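Local coordinates for protein tRNA dimethylallyltransferase (Bacillus halodurans, PDB 3EXA) that probably transfers a dimethylallyl group from dimethylallyl diphosphate onto the adenine at position 37 of tRNAs that read codons beginning with uridine, at residues D141-I146 against R164-I169. Sequence-based numbering, arbitrary orientation.
Sequences DKLSKI and RALEII
L143 reaches helix 159-171 with its CG anti to the backbone N (chi1 -178°), while L166 holds CG anti to its carbonyl carbon (chi1 -60°) and extends a methyl, CD2, back to meet it. That methyl lies against both the stem and one branch of L143: L166 CD2 is 3.4 Å from both L143 CB and L143 CD2, tighter than usual for carbons. The same branch, L143 CD2, also meets the end of I169, whose CD1 is 3.4 Å away, with A165 CB farther off, 4.2 Å from L143 CG. I146 and I169 run alongside each other in opposite directions, pairing I146 CG2 with I169 CD1 (3.5 Å) and I146 CD1 with I169 CG2 (3.6 Å). At the other end K142 crosses L166 at about a right angle, laying its CD 4.1 Å from L166 CD1, and the ammonium of K142 makes a cation-pi contact with F130. L166 also packs on Y123 and L127 of helix 121-133, so it links three helices of the small helical domain, remote from the P-loop core. No hydrogen bond joins the segments; they are held by close-fitting aliphatic surfaces, buried at the leucines and exposed at I146.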
loop_
_atom_site.group_PDB
_atom_site.type_symbol
_atom_site.label_atom_id
_atom_site.label_comp_id
_atom_site.label_asym_id
_atom_site.label_seq_id
_atom_site.Cartn_x
_atom_site.Cartn_y
_atom_site.Cartn_z
ATOM N N ASP A 141 -6.067 -9.719 -22.291
ATOM C CA ASP A 141 -5.035 -9.537 -23.304
ATOM C C ASP A 141 -4.067 -8.456 -22.835
ATOM O O ASP A 141 -2.872 -8.520 -23.122
ATOM C CB ASP A 141 -5.645 -9.160 -24.657
ATOM C CG ASP A 141 -6.455 -10.294 -25.269
ATOM O OD1 ASP A 141 -6.018 -11.463 -25.174
ATOM O OD2 ASP A 141 -7.526 -10.019 -25.852
ATOM N N LYS A 142 -4.587 -7.471 -22.103
ATOM C CA LYS A 142 -3.756 -6.384 -21.590
ATOM C C LYS A 142 -2.661 -6.940 -20.691
ATOM O O LYS A 142 -1.497 -6.557 -20.796
ATOM C CB LYS A 142 -4.601 -5.383 -20.794
ATOM C CG LYS A 142 -3.772 -4.287 -20.114
ATOM C CD LYS A 142 -4.641 -3.335 -19.291
ATOM C CE LYS A 142 -5.440 -2.367 -20.169
ATOM N NZ LYS A 142 -4.587 -1.330 -20.848
ATOM N N LEU A 143 -3.043 -7.849 -19.804
ATOM C CA LEU A 143 -2.096 -8.446 -18.883
ATOM C C LEU A 143 -1.188 -9.440 -19.608
ATOM O O LEU A 143 -0.009 -9.563 -19.282
ATOM C CB LEU A 143 -2.872 -9.113 -17.743
ATOM C CG LEU A 143 -2.138 -9.795 -16.589
ATOM C CD1 LEU A 143 -1.851 -11.234 -16.955
ATOM C CD2 LEU A 143 -0.867 -9.034 -16.252
ATOM N N SER A 144 -1.743 -10.122 -20.609
ATOM C CA SER A 144 -1.018 -11.121 -21.406
ATOM C C SER A 144 0.139 -10.493 -22.197
ATOM O O SER A 144 1.145 -11.148 -22.480
ATOM C CB SER A 144 -2.002 -11.816 -22.367
ATOM O OG SER A 144 -1.447 -12.967 -22.976
ATOM N N LYS A 145 -0.012 -9.221 -22.551
ATOM C CA LYS A 145 1.012 -8.502 -23.298
ATOM C C LYS A 145 2.093 -7.946 -22.362
ATOM O O LYS A 145 3.173 -7.554 -22.811
ATOM C CB LYS A 145 0.380 -7.345 -24.084
ATOM C CG LYS A 145 1.383 -6.491 -24.846
ATOM C CD LYS A 145 0.832 -5.114 -25.138
ATOM C CE LYS A 145 1.933 -4.159 -25.594
ATOM N NZ LYS A 145 1.466 -2.728 -25.623
ATOM N N ILE A 146 1.794 -7.916 -21.064
ATOM C CA ILE A 146 2.725 -7.399 -20.057
ATOM C C ILE A 146 3.315 -8.550 -19.228
ATOM O O ILE A 146 4.255 -8.363 -18.458
ATOM C CB ILE A 146 2.000 -6.380 -19.114
ATOM C CG1 ILE A 146 2.958 -5.265 -18.678
ATOM C CG2 ILE A 146 1.460 -7.091 -17.892
ATOM C CD1 ILE A 146 4.058 -5.701 -17.723
ATOM N N ARG A 164 -6.050 -7.654 -10.142
ATOM C CA ARG A 164 -5.070 -7.763 -9.070
ATOM C C ARG A 164 -3.661 -7.882 -9.649
ATOM O O ARG A 164 -2.730 -7.232 -9.181
ATOM C CB ARG A 164 -5.400 -8.984 -8.211
ATOM C CG ARG A 164 -4.277 -9.460 -7.307
ATOM C CD ARG A 164 -3.973 -8.473 -6.193
ATOM N NE ARG A 164 -4.092 -9.098 -4.877
ATOM C CZ ARG A 164 -3.431 -10.188 -4.496
ATOM N NH1 ARG A 164 -2.591 -10.794 -5.328
ATOM N NH2 ARG A 164 -3.613 -10.681 -3.279
ATOM N N ALA A 165 -3.512 -8.716 -10.673
ATOM C CA ALA A 165 -2.215 -8.923 -11.314
ATOM C C ALA A 165 -1.667 -7.640 -11.927
ATOM O O ALA A 165 -0.478 -7.347 -11.811
ATOM C CB ALA A 165 -2.330 -9.996 -12.388
ATOM N N LEU A 166 -2.532 -6.878 -12.584
ATOM C CA LEU A 166 -2.099 -5.642 -13.214
ATOM C C LEU A 166 -1.727 -4.574 -12.183
ATOM O O LEU A 166 -0.872 -3.730 -12.446
ATOM C CB LEU A 166 -3.190 -5.113 -14.156
ATOM C CG LEU A 166 -3.620 -6.035 -15.319
ATOM C CD1 LEU A 166 -4.945 -5.559 -15.911
ATOM C CD2 LEU A 166 -2.539 -6.063 -16.384
ATOM N N GLU A 167 -2.357 -4.600 -11.010
ATOM C CA GLU A 167 -2.038 -3.598 -9.996
ATOM C C GLU A 167 -0.685 -3.910 -9.371
ATOM O O GLU A 167 0.113 -3.009 -9.118
ATOM C CB GLU A 167 -3.098 -3.553 -8.885
ATOM C CG GLU A 167 -4.526 -3.233 -9.318
ATOM C CD GLU A 167 -5.456 -3.011 -8.125
ATOM O OE1 GLU A 167 -5.423 -1.912 -7.538
ATOM O OE2 GLU A 167 -6.209 -3.935 -7.758
ATOM N N ILE A 168 -0.441 -5.191 -9.113
ATOM C CA ILE A 168 0.817 -5.616 -8.519
ATOM C C ILE A 168 1.984 -5.251 -9.432
ATOM O O ILE A 168 3.037 -4.811 -8.962
ATOM C CB ILE A 168 0.828 -7.131 -8.258
ATOM C CG1 ILE A 168 -0.124 -7.459 -7.096
ATOM C CG2 ILE A 168 2.245 -7.597 -7.961
ATOM C CD1 ILE A 168 -0.193 -8.942 -6.722
ATOM N N ILE A 169 1.787 -5.421 -10.738
ATOM C CA ILE A 169 2.816 -5.117 -11.733
ATOM C C ILE A 169 3.110 -3.622 -11.755
ATOM O O ILE A 169 4.274 -3.205 -11.753
ATOM C CB ILE A 169 2.375 -5.594 -13.147
ATOM C CG1 ILE A 169 2.335 -7.129 -13.173
ATOM C CG2 ILE A 169 3.321 -5.044 -14.218
ATOM C CD1 ILE A 169 1.747 -7.745 -14.441
#